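Oxidoreductase, Gfo/Idh/MocA family (Pseudomonas syringae pv. tomato, PDB 3DTY) probably works as a nucleotide-dependent oxidoreductase of the Gfo/Idh/MocA family, although its substrate is not established. Local coordinates at residues A[121-124]-A[125-129]. Residues are numbered along the deposited sequence; the frame is centred on the assembly and turned at random.
Sequences TVEQ and AENLR. With MG (magnesium ion), chain F.
The carboxylate of Glu123 and the amide of Asn127, one helical turn apart, meet with their planes 67° apart. Asn127 ND2 approaches one face of the carboxylate, 38° out of its plane, and donates to Glu123 OE2 at 2.5 Å, a separation short enough to make the bond's exact geometry doubtful; the approach is also tilted 20° from the amide plane. Tyr99 OH hydrogen-bonds the same ND2. Firmer evidence for the pairing comes from magnesium, which sits beyond the two oxygens and joins the groups, 2.1 Å from Glu123 OE2 and 2.2 Å from Asn127 OD1. These oxygens occupy adjacent corners of an octahedron completed by four waters, one of which also donates to Glu123 O. Glu123 CG lies anti to the backbone N, and the bend at chi2 brings the carboxylate forward to Asn127. The site thus spans positions i and i+4 of one helix.

Thr121 is the N-cap. It forms a capping box with Gln124: Gln124 N donates to Thr121 OG1, whose modelled place is less certain, while Thr121 N donates weakly to Gln124 OE1 at 3.3 Å. Regular backbone bonds follow, such as Glu126 N to Val122 O at 2.8 Å. Val122 and Glu126 lie side by side, with Val122 CG1 3.9 Å from Glu126 CG; farther along, Glu126 OE1 forms a salt bridge with Arg129 NH1 at 3.1 Å.

Helix 122-134 links parallel strands 111-114 and 139-141 as a beta-alpha-beta unit of the Rossmann-type domain. Leu128 packs on helix 98-107, which carries Tyr99, while Val122 and Arg129 contact helix 364-382, where Asp365 pairs with Arg129.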
ATOM      1  N   THR A 121      -8.139  32.075  23.439  1.00 10.96           N
ATOM      2  CA  THR A 121      -8.343  31.723  24.841  1.00  8.92           C
ATOM      3  C   THR A 121      -9.729  31.150  25.119  1.00  8.49           C
ATOM      4  O   THR A 121     -10.697  31.476  24.435  1.00  9.45           O
ATOM      5  CB  THR A 121      -8.177  32.942  25.747  1.00  8.47           C
ATOM      6  OG1 THR A 121      -9.301  33.806  25.560  1.00 11.43           O
ATOM      7  CG2 THR A 121      -6.886  33.701  25.417  1.00  8.62           C
ATOM      8  N   VAL A 122      -9.807  30.304  26.141  1.00  8.33           N
ATOM      9  CA  VAL A 122     -11.067  29.689  26.540  1.00 10.32           C
ATOM     10  C   VAL A 122     -12.082  30.753  26.956  1.00 10.67           C
ATOM     11  O   VAL A 122     -13.269  30.645  26.636  1.00 12.62           O
ATOM     12  CB  VAL A 122     -10.849  28.696  27.709  1.00 11.04           C
ATOM     13  CG1 VAL A 122     -12.192  28.205  28.253  1.00 11.09           C
ATOM     14  CG2 VAL A 122     -10.008  27.514  27.229  1.00 12.03           C
ATOM     15  N   GLU A 123     -11.617  31.783  27.659  1.00 11.31           N
ATOM     16  CA  GLU A 123     -12.500  32.861  28.110  1.00 13.17           C
ATOM     17  C   GLU A 123     -13.169  33.534  26.908  1.00 12.69           C
ATOM     18  O   GLU A 123     -14.370  33.811  26.938  1.00 12.30           O
ATOM     19  CB  GLU A 123     -11.708  33.890  28.935  1.00 15.52           C
ATOM     20  CG  GLU A 123     -12.537  35.015  29.570  1.00 17.93           C
ATOM     21  CD  GLU A 123     -12.901  36.114  28.581  1.00 21.88           C
ATOM     22  OE1 GLU A 123     -12.036  36.482  27.759  1.00 23.80           O
ATOM     23  OE2 GLU A 123     -14.043  36.626  28.633  1.00 22.76           O
ATOM     24  N   GLN A 124     -12.394  33.801  25.858  1.00 11.82           N
ATOM     25  CA  GLN A 124     -12.952  34.409  24.656  1.00 11.80           C
ATOM     26  C   GLN A 124     -13.938  33.412  24.049  1.00 11.63           C
ATOM     27  O   GLN A 124     -15.049  33.779  23.676  1.00 10.54           O
ATOM     28  CB  GLN A 124     -11.850  34.734  23.636  1.00 12.22           C
ATOM     29  CG  GLN A 124     -10.850  35.769  24.109  1.00 15.04           C
ATOM     30  CD  GLN A 124      -9.701  35.962  23.135  1.00 17.95           C
ATOM     31  OE1 GLN A 124      -9.273  35.022  22.463  1.00 17.20           O
ATOM     32  NE2 GLN A 124      -9.184  37.179  23.070  1.00 18.75           N
ATOM     33  N   ALA A 125     -13.529  32.148  23.965  1.00 11.33           N
ATOM     34  CA  ALA A 125     -14.392  31.106  23.409  1.00 10.98           C
ATOM     35  C   ALA A 125     -15.746  31.054  24.122  1.00 11.29           C
ATOM     36  O   ALA A 125     -16.793  30.973  23.475  1.00 10.75           O
ATOM     37  CB  ALA A 125     -13.711  29.763  23.514  1.00 11.94           C
ATOM     38  N   GLU A 126     -15.722  31.096  25.452  1.00 12.46           N
ATOM     39  CA  GLU A 126     -16.949  31.054  26.243  1.00 14.27           C
ATOM     40  C   GLU A 126     -17.804  32.293  25.989  1.00 14.43           C
ATOM     41  O   GLU A 126     -19.029  32.235  26.103  1.00 15.46           O
ATOM     42  CB  GLU A 126     -16.623  30.948  27.736  1.00 16.32           C
ATOM     43  CG  GLU A 126     -15.796  29.729  28.099  1.00 20.90           C
ATOM     44  CD  GLU A 126     -16.612  28.458  28.179  1.00 23.72           C
ATOM     45  OE1 GLU A 126     -17.726  28.417  27.617  1.00 26.23           O
ATOM     46  OE2 GLU A 126     -16.130  27.488  28.802  1.00 26.68           O
ATOM     47  N   ASN A 127     -17.160  33.410  25.647  1.00 15.30           N
ATOM     48  CA  ASN A 127     -17.886  34.649  25.353  1.00 14.41           C
ATOM     49  C   ASN A 127     -18.670  34.501  24.055  1.00 13.52           C
ATOM     50  O   ASN A 127     -19.825  34.921  23.964  1.00 12.31           O
ATOM     51  CB  ASN A 127     -16.936  35.844  25.204  1.00 16.93           C
ATOM     52  CG  ASN A 127     -16.266  36.228  26.503  1.00 20.29           C
ATOM     53  OD1 ASN A 127     -16.700  35.826  27.579  1.00 21.13           O
ATOM     54  ND2 ASN A 127     -15.206  37.029  26.409  1.00 23.35           N
ATOM     55  N   LEU A 128     -18.033  33.913  23.045  1.00 11.80           N
ATOM     56  CA  LEU A 128     -18.678  33.715  21.755  1.00 10.13           C
ATOM     57  C   LEU A 128     -19.846  32.742  21.910  1.00  9.86           C
ATOM     58  O   LEU A 128     -20.911  32.932  21.317  1.00 10.22           O
ATOM     59  CB  LEU A 128     -17.658  33.194  20.739  1.00  8.20           C
ATOM     60  CG  LEU A 128     -16.457  34.114  20.469  1.00  8.48           C
ATOM     61  CD1 LEU A 128     -15.531  33.486  19.435  1.00  8.03           C
ATOM     62  CD2 LEU A 128     -16.956  35.461  19.966  1.00 10.13           C
ATOM     63  N   ARG A 129     -19.647  31.706  22.720  1.00 10.58           N
ATOM     64  CA  ARG A 129     -20.692  30.718  22.976  1.00 12.79           C
ATOM     65  C   ARG A 129     -21.884  31.404  23.652  1.00 13.62           C
ATOM     66  O   ARG A 129     -23.040  31.145  23.307  1.00 13.29           O
ATOM     67  CB  ARG A 129     -20.157  29.601  23.878  1.00 14.06           C
ATOM     68  CG  ARG A 129     -21.233  28.656  24.397  1.00 17.88           C
ATOM     69  CD  ARG A 129     -20.672  27.691  25.430  1.00 20.10           C
ATOM     70  NE  ARG A 129     -20.183  26.472  24.813  1.00 24.29           N
ATOM     71  CZ  ARG A 129     -19.443  25.562  25.438  1.00 25.23           C
ATOM     72  NH1 ARG A 129     -19.097  25.740  26.708  1.00 24.65           N
ATOM     73  NH2 ARG A 129     -19.066  24.463  24.795  1.00 25.13           N
TER
HETATM   74 MG    MG F 399     -15.903  36.412  29.547  1.00 29.99          MG
HETATM   75  O   HOH W   1     -16.155  34.315  29.399  1.00 23.22           O
HETATM   76  O   HOH W   2     -18.020  35.779  30.140  1.00 22.55           O
HETATM   77  O   HOH W   3     -15.560  36.282  31.393  1.00 15.36           O
HETATM   78  O   HOH W   4     -16.486  38.237  29.323  1.00 23.65           O